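Local atomic coordinates of glycerol kinase, putative (Plasmodium falciparum, PDB entry 2W41), a protein that probably catalyses the ATP-dependent phosphorylation of glycerol to sn-glycerol 3-phosphate, as a member of the FGGY family of sugar kinases, and binds ADP. Residues B[16-21]-B[39-44]; B[87-92]-B[188-193]; B[143-148]-B[210-215]; B[409-414]-B[434-439]. One frame throughout, in Å; residues are numbered along the deposited sequence.

Interaction 1: residues B[16-21]-B[39-44]. With EDO (1,2-ethanediol), chain O.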
# COMPACT_ATOMS: atom_id res chain seq x y z
N SER B 16 -6.09 16.96 -32.35
CA SER B 16 -6.12 16.28 -31.06
C SER B 16 -6.53 17.26 -29.91
O SER B 16 -6.67 18.48 -30.13
CB SER B 16 -4.71 15.83 -30.77
OG SER B 16 -4.69 14.59 -30.17
N THR B 17 -6.68 16.72 -28.70
CA THR B 17 -6.90 17.51 -27.50
C THR B 17 -5.75 18.48 -27.29
O THR B 17 -5.94 19.68 -27.10
CB THR B 17 -7.01 16.61 -26.26
OG1 THR B 17 -8.01 15.62 -26.49
CG2 THR B 17 -7.37 17.39 -25.03
N GLN B 18 -4.54 17.94 -27.36
CA GLN B 18 -3.35 18.59 -26.85
C GLN B 18 -2.77 19.43 -27.95
O GLN B 18 -2.29 20.52 -27.70
CB GLN B 18 -2.37 17.50 -26.43
CG GLN B 18 -1.59 17.77 -25.18
CD GLN B 18 -2.44 17.69 -23.90
OE1 GLN B 18 -3.10 16.67 -23.63
NE2 GLN B 18 -2.39 18.77 -23.09
N SER B 19 -2.81 18.90 -29.17
CA SER B 19 -2.18 19.56 -30.36
C SER B 19 -2.88 19.22 -31.67
O SER B 19 -3.85 18.46 -31.70
CB SER B 19 -0.69 19.21 -30.49
OG SER B 19 -0.52 17.83 -30.69
N THR B 20 -2.36 19.82 -32.75
CA THR B 20 -2.81 19.59 -34.12
C THR B 20 -1.68 18.99 -34.92
O THR B 20 -0.60 19.60 -35.02
CB THR B 20 -3.31 20.89 -34.78
OG1 THR B 20 -4.38 21.41 -33.99
CG2 THR B 20 -3.81 20.61 -36.18
N LYS B 21 -1.94 17.81 -35.51
CA LYS B 21 -0.96 17.07 -36.33
C LYS B 21 -1.33 17.01 -37.81
O LYS B 21 -2.52 16.86 -38.17
CB LYS B 21 -0.81 15.64 -35.82
CG LYS B 21 -0.08 15.47 -34.50
CD LYS B 21 -0.45 14.11 -33.87
CE LYS B 21 -0.04 14.04 -32.40
NZ LYS B 21 -0.99 13.19 -31.60
N HIS B 39 -1.69 23.78 -28.80
CA HIS B 39 -2.60 24.94 -28.63
C HIS B 39 -2.89 24.98 -27.15
O HIS B 39 -2.68 23.95 -26.47
CB HIS B 39 -3.89 24.85 -29.47
CG HIS B 39 -4.64 23.54 -29.33
ND1 HIS B 39 -4.46 22.49 -30.20
CD2 HIS B 39 -5.54 23.12 -28.40
CE1 HIS B 39 -5.22 21.48 -29.81
NE2 HIS B 39 -5.88 21.83 -28.73
N GLU B 40 -3.33 26.12 -26.62
CA GLU B 40 -3.39 26.25 -25.17
C GLU B 40 -4.56 25.50 -24.54
O GLU B 40 -5.68 25.61 -24.98
CB GLU B 40 -3.40 27.73 -24.71
CG GLU B 40 -3.31 27.89 -23.20
CD GLU B 40 -3.59 29.30 -22.69
OE1 GLU B 40 -3.83 30.25 -23.50
OE2 GLU B 40 -3.58 29.45 -21.44
N GLN B 41 -4.27 24.75 -23.48
CA GLN B 41 -5.28 24.02 -22.71
C GLN B 41 -5.82 24.95 -21.61
O GLN B 41 -5.23 25.04 -20.54
CB GLN B 41 -4.64 22.73 -22.14
CG GLN B 41 -3.93 21.83 -23.22
CD GLN B 41 -4.88 21.41 -24.36
OE1 GLN B 41 -5.76 20.57 -24.16
NE2 GLN B 41 -4.73 22.01 -25.53
N LYS B 42 -6.92 25.65 -21.87
CA LYS B 42 -7.41 26.71 -20.94
C LYS B 42 -8.32 26.17 -19.86
O LYS B 42 -9.49 25.91 -20.13
CB LYS B 42 -8.14 27.84 -21.67
CG LYS B 42 -7.49 28.26 -22.96
CD LYS B 42 -7.66 29.74 -23.24
CE LYS B 42 -7.67 30.00 -24.72
NZ LYS B 42 -7.42 31.45 -24.98
N CYS B 43 -7.80 26.04 -18.64
CA CYS B 43 -8.57 25.65 -17.45
C CYS B 43 -8.82 26.84 -16.46
O CYS B 43 -8.23 26.90 -15.38
CB CYS B 43 -7.88 24.48 -16.74
SG CYS B 43 -7.32 23.13 -17.85
N LEU B 44 -9.71 27.77 -16.86
CA LEU B 44 -10.09 28.94 -16.04
C LEU B 44 -10.23 28.66 -14.53
O LEU B 44 -9.27 28.83 -13.76
CB LEU B 44 -11.40 29.60 -16.59
CG LEU B 44 -11.40 31.14 -16.71
CD1 LEU B 44 -12.69 31.75 -17.29
CD2 LEU B 44 -10.88 31.91 -15.47
C1 EDO O . -5.61 12.51 -27.54
O1 EDO O . -6.90 13.17 -27.57
C2 EDO O . -4.53 13.20 -26.69
O2 EDO O . -3.92 14.32 -27.37
O HOH W 1 -3.19 23.22 -32.13
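The imidazole of His39 lies beneath the turn made by Thr17 and Gln18: the carbonyl oxygen of Gln18 sits above the centre of one ring face, while Ser16 O comes to the edge in the ring plane, 3.3 Å from His39 CE1. Thr17 O arrives obliquely and is bonded weakly by His39 NE2, at 2.7 Å but with an N-H...O angle of only 122°. Gln41 NE2 approaches the same oxygen, so two side-chain donors reach one backbone carbonyl, each weakly. Gln41 NE2 has a straighter bond to His39 O (163°); His39 O lies in the plane of the Gln41 side-chain amide, which helps to fix that group's rotation, and Gln41 OE1 is held by Tyr49 and His51. With Gln41 CG anti to the carbonyl carbon (chi1 -53°), CG meets Gln18 NE2 at 3.4 Å, and a bend at chi2 then turns the amide to Thr17 O and His39 O. The contact belongs to the N-terminal domain of the actin-like fold. Residues 16-21 carry the turn between the antiparallel strands 6-15 and 19-25, where Ser16 N bonds to Ser19 O, and 39-44 leave an edge strand, 31-38; a weak bond from His39 N to Gln18 O lies just past the strand pairing. At His39 ND1 a water makes a doubtfully short approach; it donates to Thr20 OG1, which also bonds to Gln15. An ethanediol, probably from the crystallisation liquor, bridges Ser16 OG and Thr17 OG1, a hydroxyl that also meets Trp109.

Interaction 2: residues B[87-92]-B[188-193]. With EDO (1,2-ethanediol), chain U; EDO (1,2-ethanediol), chain T.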
# COMPACT_ATOMS: atom_id res chain seq x y z
N ASN B 87 -10.20 13.79 -35.36
CA ASN B 87 -10.46 14.87 -34.36
C ASN B 87 -10.93 14.35 -33.03
O ASN B 87 -11.70 13.34 -32.98
CB ASN B 87 -11.50 15.87 -34.88
CG ASN B 87 -12.92 15.30 -34.91
OD1 ASN B 87 -13.76 15.60 -34.01
ND2 ASN B 87 -13.21 14.50 -35.93
N GLN B 88 -10.44 15.02 -31.97
CA GLN B 88 -11.03 14.99 -30.61
C GLN B 88 -12.53 15.16 -30.74
O GLN B 88 -13.01 16.14 -31.33
CB GLN B 88 -10.45 16.10 -29.73
CG GLN B 88 -10.54 17.51 -30.34
CD GLN B 88 -10.45 18.65 -29.29
OE1 GLN B 88 -10.97 18.54 -28.18
NE2 GLN B 88 -9.79 19.74 -29.65
N ARG B 89 -13.27 14.17 -30.23
CA ARG B 89 -14.73 14.13 -30.32
C ARG B 89 -15.39 14.93 -29.18
O ARG B 89 -14.70 15.40 -28.25
CB ARG B 89 -15.18 12.65 -30.31
CG ARG B 89 -14.48 11.75 -31.34
CD ARG B 89 -14.78 10.29 -31.10
NE ARG B 89 -14.33 9.84 -29.78
CZ ARG B 89 -14.67 8.68 -29.21
NH1 ARG B 89 -15.42 7.79 -29.82
NH2 ARG B 89 -14.23 8.38 -28.00
N GLU B 90 -16.71 15.10 -29.25
CA GLU B 90 -17.52 15.64 -28.13
C GLU B 90 -17.30 17.15 -27.89
O GLU B 90 -18.27 17.90 -27.81
CB GLU B 90 -17.26 14.80 -26.87
CG GLU B 90 -17.84 13.40 -27.00
CD GLU B 90 -16.96 12.32 -26.46
OE1 GLU B 90 -16.20 12.61 -25.52
OE2 GLU B 90 -17.01 11.18 -26.97
N THR B 91 -16.05 17.59 -27.80
CA THR B 91 -15.68 19.01 -27.88
C THR B 91 -16.55 19.77 -28.87
O THR B 91 -16.74 19.33 -30.01
CB THR B 91 -14.17 19.19 -28.21
OG1 THR B 91 -13.40 18.68 -27.12
CG2 THR B 91 -13.80 20.67 -28.47
N VAL B 92 -17.11 20.90 -28.41
CA VAL B 92 -18.14 21.61 -29.18
C VAL B 92 -17.85 23.11 -29.38
O VAL B 92 -17.37 23.79 -28.46
CB VAL B 92 -19.61 21.32 -28.64
CG1 VAL B 92 -19.88 21.99 -27.26
CG2 VAL B 92 -20.69 21.71 -29.70
N VAL B 188 -21.19 10.20 -39.20
CA VAL B 188 -21.94 9.39 -38.25
C VAL B 188 -21.31 9.18 -36.87
O VAL B 188 -22.03 9.09 -35.88
CB VAL B 188 -22.29 7.97 -38.87
CG1 VAL B 188 -23.45 8.13 -39.84
CG2 VAL B 188 -21.09 7.32 -39.56
N THR B 189 -19.99 9.07 -36.81
CA THR B 189 -19.28 8.72 -35.58
C THR B 189 -19.22 9.91 -34.61
O THR B 189 -19.46 9.73 -33.41
CB THR B 189 -17.85 8.17 -35.88
OG1 THR B 189 -17.04 9.20 -36.45
CG2 THR B 189 -17.94 6.99 -36.83
N ASN B 190 -18.92 11.10 -35.14
CA ASN B 190 -19.00 12.38 -34.42
C ASN B 190 -20.46 12.69 -33.99
O ASN B 190 -20.72 12.99 -32.81
CB ASN B 190 -18.42 13.52 -35.27
CG ASN B 190 -16.87 13.60 -35.22
OD1 ASN B 190 -16.28 13.92 -34.19
ND2 ASN B 190 -16.21 13.33 -36.36
N ALA B 191 -21.42 12.62 -34.93
CA ALA B 191 -22.83 12.76 -34.62
C ALA B 191 -23.22 11.88 -33.42
O ALA B 191 -24.04 12.28 -32.58
CB ALA B 191 -23.64 12.39 -35.79
N SER B 192 -22.65 10.70 -33.31
CA SER B 192 -23.02 9.80 -32.24
C SER B 192 -22.52 10.30 -30.87
O SER B 192 -22.86 9.70 -29.87
CB SER B 192 -22.49 8.38 -32.50
OG SER B 192 -21.05 8.34 -32.56
N ARG B 193 -21.72 11.37 -30.81
CA ARG B 193 -21.10 11.81 -29.56
C ARG B 193 -21.66 13.17 -29.07
O ARG B 193 -20.97 13.93 -28.41
CB ARG B 193 -19.58 11.92 -29.75
CG ARG B 193 -18.89 10.74 -30.51
CD ARG B 193 -19.02 9.35 -29.82
NE ARG B 193 -18.40 9.36 -28.50
CZ ARG B 193 -18.19 8.26 -27.76
NH1 ARG B 193 -18.51 7.06 -28.25
NH2 ARG B 193 -17.62 8.34 -26.56
C1 EDO U . -13.37 11.84 -26.74
O1 EDO U . -13.46 10.55 -26.14
C2 EDO U . -12.01 11.94 -27.41
O2 EDO U . -12.30 12.05 -28.81
C1 EDO T . -14.99 10.27 -22.56
O1 EDO T . -15.41 10.59 -23.87
C2 EDO T . -15.75 9.01 -22.20
O2 EDO T . -17.16 9.21 -22.32
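Arg193 grips Glu90 side-on, with NE and NH2 both directed to the single oxygen OE2, at 2.8 Å and 2.9 Å respectively. The NE bond uses the anti lone pair of OE2; NH2 meets the same oxygen on its syn side, 29° out of the carboxylate plane. Carboxylate and guanidinium are nearly coplanar. Bends at chi2 and chi3 curl the Arg193 chain and return its guanidinium to Glu90 OE2. Nearer the backbone, Arg193 CB packs against Glu90 CG at 3.6 Å. Over one face of this guanidinium lies that of Arg89, stacked with centres 3.8 Å apart and planes inclined by 20°, so that Arg89 NH1 stands above its centre. Further out, Glu312 forms salt bridges to both arginines through their NH1 atoms, and Gln254 also accepts from Arg89 NH1. Two ethanediols, probably from the crystallisation liquor, also contribute: one is held by Arg89 N, NE and NH2, the other donates to Glu90 OE1 at 2.7 Å from its O1. Behind the side chains, the loop 87-92 follows strand 77-87 of the N-terminal domain, and Arg193 follows the short helix 188-191, its N bonded back to Asn190 O. Glu312 belongs to strand 308-314 of the C-terminal domain, so the arginines reach across to the other domain. The carboxylates of Glu90 and Glu312 probably balance the two arginine charges and hold the stacked guanidiniums in place.

Interaction 3: residues B[143-148]-B[210-215]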
# COMPACT_ATOMS: atom_id res chain seq x y z
N SER B 143 -21.63 16.39 -26.21
CA SER B 143 -21.80 17.79 -26.53
C SER B 143 -23.06 18.49 -25.95
O SER B 143 -23.01 19.68 -25.69
CB SER B 143 -21.79 17.97 -28.03
OG SER B 143 -20.72 17.29 -28.61
N ALA B 144 -24.16 17.76 -25.75
CA ALA B 144 -25.50 18.39 -25.56
C ALA B 144 -25.60 19.22 -24.28
O ALA B 144 -26.15 20.31 -24.29
CB ALA B 144 -26.61 17.37 -25.63
N PHE B 145 -25.08 18.70 -23.19
CA PHE B 145 -25.11 19.43 -21.93
C PHE B 145 -24.23 20.68 -21.96
O PHE B 145 -24.43 21.57 -21.15
CB PHE B 145 -24.71 18.54 -20.78
CG PHE B 145 -25.84 17.75 -20.21
CD1 PHE B 145 -26.81 18.36 -19.42
CD2 PHE B 145 -25.92 16.37 -20.43
CE1 PHE B 145 -27.85 17.63 -18.89
CE2 PHE B 145 -26.93 15.60 -19.88
CZ PHE B 145 -27.93 16.23 -19.11
N LYS B 146 -23.30 20.75 -22.91
CA LYS B 146 -22.46 21.93 -23.09
C LYS B 146 -23.17 22.94 -23.98
O LYS B 146 -23.10 24.13 -23.75
CB LYS B 146 -21.10 21.61 -23.71
CG LYS B 146 -20.53 20.22 -23.47
CD LYS B 146 -19.55 20.19 -22.32
CE LYS B 146 -18.68 18.92 -22.36
NZ LYS B 146 -18.09 18.84 -23.69
N ILE B 147 -23.82 22.46 -25.03
CA ILE B 147 -24.63 23.30 -25.87
C ILE B 147 -25.71 23.97 -25.00
O ILE B 147 -25.98 25.15 -25.15
CB ILE B 147 -25.31 22.47 -26.99
CG1 ILE B 147 -24.27 21.85 -27.94
CG2 ILE B 147 -26.33 23.34 -27.75
CD1 ILE B 147 -24.83 20.76 -28.91
N LEU B 148 -26.31 23.18 -24.09
CA LEU B 148 -27.34 23.66 -23.14
C LEU B 148 -26.80 24.73 -22.20
O LEU B 148 -27.39 25.82 -22.07
CB LEU B 148 -27.92 22.49 -22.31
CG LEU B 148 -28.94 22.85 -21.20
CD1 LEU B 148 -30.27 23.33 -21.79
CD2 LEU B 148 -29.17 21.73 -20.26
N LYS B 210 -35.45 18.71 -27.99
CA LYS B 210 -36.44 19.31 -27.12
C LYS B 210 -35.83 19.37 -25.75
O LYS B 210 -35.69 20.45 -25.21
CB LYS B 210 -37.77 18.52 -27.13
CG LYS B 210 -39.06 19.37 -27.23
CD LYS B 210 -39.71 19.67 -25.83
CE LYS B 210 -40.97 18.80 -25.60
NZ LYS B 210 -42.11 19.10 -26.57
N ILE B 211 -35.41 18.22 -25.22
CA ILE B 211 -34.77 18.12 -23.89
C ILE B 211 -33.68 19.16 -23.63
O ILE B 211 -33.46 19.58 -22.49
CB ILE B 211 -34.18 16.69 -23.65
CG1 ILE B 211 -35.28 15.63 -23.69
CG2 ILE B 211 -33.43 16.62 -22.36
CD1 ILE B 211 -34.79 14.26 -23.48
N PHE B 212 -32.99 19.55 -24.70
CA PHE B 212 -31.74 20.29 -24.64
C PHE B 212 -31.85 21.73 -25.14
O PHE B 212 -30.85 22.43 -25.18
CB PHE B 212 -30.61 19.51 -25.37
CG PHE B 212 -30.06 18.37 -24.55
CD1 PHE B 212 -29.41 18.64 -23.33
CD2 PHE B 212 -30.25 17.05 -24.95
CE1 PHE B 212 -28.94 17.59 -22.53
CE2 PHE B 212 -29.80 16.01 -24.18
CZ PHE B 212 -29.13 16.27 -22.95
N ASN B 213 -33.07 22.15 -25.47
CA ASN B 213 -33.38 23.52 -25.91
C ASN B 213 -32.88 23.88 -27.29
O ASN B 213 -32.81 25.05 -27.64
CB ASN B 213 -32.90 24.60 -24.93
CG ASN B 213 -33.94 24.94 -23.88
OD1 ASN B 213 -34.12 24.19 -22.89
ND2 ASN B 213 -34.64 26.09 -24.08
N ILE B 214 -32.53 22.87 -28.07
CA ILE B 214 -32.27 23.14 -29.47
C ILE B 214 -33.63 23.30 -30.14
O ILE B 214 -34.29 22.31 -30.57
CB ILE B 214 -31.35 22.10 -30.12
CG1 ILE B 214 -29.92 22.25 -29.57
CG2 ILE B 214 -31.28 22.34 -31.63
CD1 ILE B 214 -29.57 21.42 -28.30
N THR B 215 -34.05 24.56 -30.14
CA THR B 215 -35.39 24.97 -30.59
C THR B 215 -35.50 24.96 -32.12
O THR B 215 -36.58 24.67 -32.67
CB THR B 215 -35.81 26.39 -29.98
OG1 THR B 215 -34.82 27.39 -30.28
CG2 THR B 215 -36.01 26.31 -28.45
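Phe212 holds CG beside its backbone N and anti to its carbonyl carbon (chi1 -78°), a setting that carries its ring across to Ala144 and Phe145; Phe145 brings its own ring round to meet it although its CB points away from 210-215. The rings form a T-shaped pair with centroids 4.9 Å apart and planes at 85°. Phe212 supplies the edge, with CE1 over the centre of the Phe145 face. Ala144 CB makes a CH-pi contact with one face of Phe212, 3.5 Å from the ring centroid and only 4° off its normal, while Ile211 CG2 occupies the opposite face. Two helices of the N-terminal domain are joined here: helix 144-152 packs against the C-terminal end of 206-212. That end closes in a Schellman motif, in which Asn213 takes up positive phi and its N bonds to Lys210 O. Beyond the turn, Ile214 CD1 reaches Ile147 CG2 at 3.8 Å, the two side chains crossing at about a right angle, and both touch Ile168 of strand 166-170. Leu148 reaches the backbone of the turn, its CD1 lying 3.6 Å from Phe212 O. The aromatic cluster extends beyond the pair, for Phe145 also packs edge-to-face with Phe121 of helix 115-124, and its ring meets that of Phe138 with the planes at a steep angle.

Interaction 4: residues B[409-414]-B[434-439]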
# COMPACT_ATOMS: atom_id res chain seq x y z
N ILE B 409 -21.57 -13.44 -27.04
CA ILE B 409 -20.38 -14.22 -27.50
C ILE B 409 -19.57 -14.73 -26.30
O ILE B 409 -19.86 -14.37 -25.15
CB ILE B 409 -19.48 -13.45 -28.54
CG1 ILE B 409 -18.73 -12.26 -27.90
CG2 ILE B 409 -20.33 -12.99 -29.70
CD1 ILE B 409 -17.63 -11.58 -28.80
N GLU B 410 -18.60 -15.60 -26.57
CA GLU B 410 -17.84 -16.23 -25.50
C GLU B 410 -16.41 -15.75 -25.40
O GLU B 410 -15.76 -15.95 -24.40
CB GLU B 410 -17.88 -17.76 -25.67
CG GLU B 410 -18.94 -18.46 -24.78
CD GLU B 410 -19.70 -19.59 -25.52
OE1 GLU B 410 -19.19 -20.10 -26.56
OE2 GLU B 410 -20.80 -19.97 -25.03
N MET B 411 -15.90 -15.13 -26.45
CA MET B 411 -14.49 -14.81 -26.52
C MET B 411 -14.28 -13.76 -27.62
O MET B 411 -14.99 -13.77 -28.63
CB MET B 411 -13.68 -16.10 -26.82
CG MET B 411 -12.18 -15.94 -26.99
SD MET B 411 -11.31 -17.51 -26.97
CE MET B 411 -11.87 -18.23 -25.41
N LEU B 412 -13.30 -12.86 -27.40
CA LEU B 412 -12.82 -11.93 -28.42
C LEU B 412 -12.01 -12.63 -29.49
O LEU B 412 -11.17 -13.48 -29.18
CB LEU B 412 -11.95 -10.87 -27.75
CG LEU B 412 -12.46 -9.45 -27.51
CD1 LEU B 412 -14.02 -9.29 -27.55
CD2 LEU B 412 -11.85 -8.89 -26.22
N HIS B 413 -12.27 -12.26 -30.76
CA HIS B 413 -11.45 -12.70 -31.91
C HIS B 413 -10.03 -12.26 -31.65
O HIS B 413 -9.10 -13.08 -31.61
CB HIS B 413 -11.96 -12.18 -33.30
CG HIS B 413 -13.22 -12.85 -33.78
ND1 HIS B 413 -13.53 -14.17 -33.47
CD2 HIS B 413 -14.24 -12.40 -34.55
CE1 HIS B 413 -14.70 -14.48 -34.02
NE2 HIS B 413 -15.15 -13.43 -34.67
N VAL B 414 -9.88 -10.95 -31.44
CA VAL B 414 -8.58 -10.37 -31.17
C VAL B 414 -8.73 -9.10 -30.31
O VAL B 414 -9.83 -8.54 -30.19
CB VAL B 414 -7.78 -10.14 -32.50
CG1 VAL B 414 -8.36 -8.95 -33.32
CG2 VAL B 414 -6.31 -9.96 -32.21
N ILE B 434 -5.44 -13.39 -18.50
CA ILE B 434 -6.63 -13.14 -17.65
C ILE B 434 -7.88 -12.85 -18.48
O ILE B 434 -8.99 -13.28 -18.13
CB ILE B 434 -6.37 -12.02 -16.60
CG1 ILE B 434 -5.56 -12.54 -15.42
CG2 ILE B 434 -7.64 -11.47 -16.08
CD1 ILE B 434 -6.25 -13.59 -14.61
N ILE B 435 -7.72 -12.12 -19.58
CA ILE B 435 -8.87 -11.80 -20.38
C ILE B 435 -9.23 -13.00 -21.28
O ILE B 435 -10.39 -13.18 -21.65
CB ILE B 435 -8.67 -10.51 -21.21
CG1 ILE B 435 -8.41 -9.30 -20.28
CG2 ILE B 435 -9.85 -10.30 -22.13
CD1 ILE B 435 -7.80 -8.06 -20.97
N ASN B 436 -8.21 -13.81 -21.61
CA ASN B 436 -8.32 -14.98 -22.49
C ASN B 436 -8.53 -14.47 -23.89
O ASN B 436 -9.63 -14.58 -24.46
CB ASN B 436 -9.47 -15.90 -22.07
CG ASN B 436 -9.24 -17.34 -22.47
OD1 ASN B 436 -8.22 -17.67 -23.06
ND2 ASN B 436 -10.18 -18.22 -22.10
N THR B 437 -7.49 -13.86 -24.43
CA THR B 437 -7.61 -13.30 -25.74
C THR B 437 -6.24 -13.20 -26.39
O THR B 437 -5.20 -13.11 -25.71
CB THR B 437 -8.31 -11.93 -25.72
OG1 THR B 437 -8.69 -11.55 -27.04
CG2 THR B 437 -7.42 -10.86 -25.10
N LYS B 438 -6.25 -13.28 -27.71
CA LYS B 438 -5.10 -13.03 -28.51
C LYS B 438 -4.98 -11.52 -28.47
O LYS B 438 -5.98 -10.79 -28.62
CB LYS B 438 -5.39 -13.53 -29.93
CG LYS B 438 -4.25 -13.57 -30.94
CD LYS B 438 -4.87 -13.26 -32.31
CE LYS B 438 -4.50 -14.17 -33.49
NZ LYS B 438 -5.43 -13.74 -34.61
N ILE B 439 -3.76 -11.08 -28.21
CA ILE B 439 -3.36 -9.71 -28.21
C ILE B 439 -2.32 -9.49 -29.31
O ILE B 439 -1.30 -10.18 -29.38
CB ILE B 439 -2.80 -9.28 -26.79
CG1 ILE B 439 -3.96 -9.06 -25.80
CG2 ILE B 439 -1.87 -8.02 -26.90
CD1 ILE B 439 -3.52 -8.56 -24.44
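Two successive approaches to the parallel strands 414-418 and 439-442 of the C-terminal domain run side by side here, as part of the beta-alpha-beta crossover in which helix 425-435 links those strands. Their touching parts, 411-414 and 436-438, point much the same way, 26° apart, and the contact between them is made by van der Waals packing. Thr437 OG1 is turned anti to its backbone N (chi1 -167°), which sets the hydroxyl against Leu412 CB at 3.4 Å; the same oxygen donates to Lys438 O, approaching from above that carbonyl's plane. A polar group is thus pressed against an aliphatic carbon while its proton is spent within its own segment. Alongside, the methyl branch CG2 of Val414 meets the aliphatic part of Lys438, 3.6 Å from its CD, and the two side chains run obliquely past each other. The bent lysine chain takes its ammonium group past the valine toward Glu440, with which it makes a long, weak ion pair. At the other end, Met411 extends to a bend at chi3 (-54°), and its terminal CE lies 3.7 Å from Asn436 ND2. Asn436 is the first residue to leave helix 425-435 and does so with positive phi, turning the chain toward strand 439-442. Backbone bonds then draw both segments into the sheet: Val414 pairs with Ala268 of strand 267-272 and Lys438 with Leu415, while Ile434 and Ile435 at the end of helix 425-435 pack on helix 381-407, and Asn436 touches Arg489 of helix 486-504.

Interactions 1, 2 and 3 touch in turn through the N-terminal domain, the segments of 2 and 3 alternating along the chain, whereas interaction 4 lies in the C-terminal domain. Interactions 1 and 2 have centres 16 Å apart and touch where Gln88 packs on the turn at Ser16 and Thr17. Interactions 2 and 3 are closer, with centres 15 Å apart, and Ser143 OG probably hydrogen-bonds to Glu90 O at 2.6 Å. Interaction 4 stays separate, its nearest atoms about 17 Å from interaction 2 and about 22 Å from interaction 1. Interaction 1 comes near the nucleotide: the Gln18 side chain is about 7 Å from ADP, against about 13 Å for that of Arg89 in interaction 2.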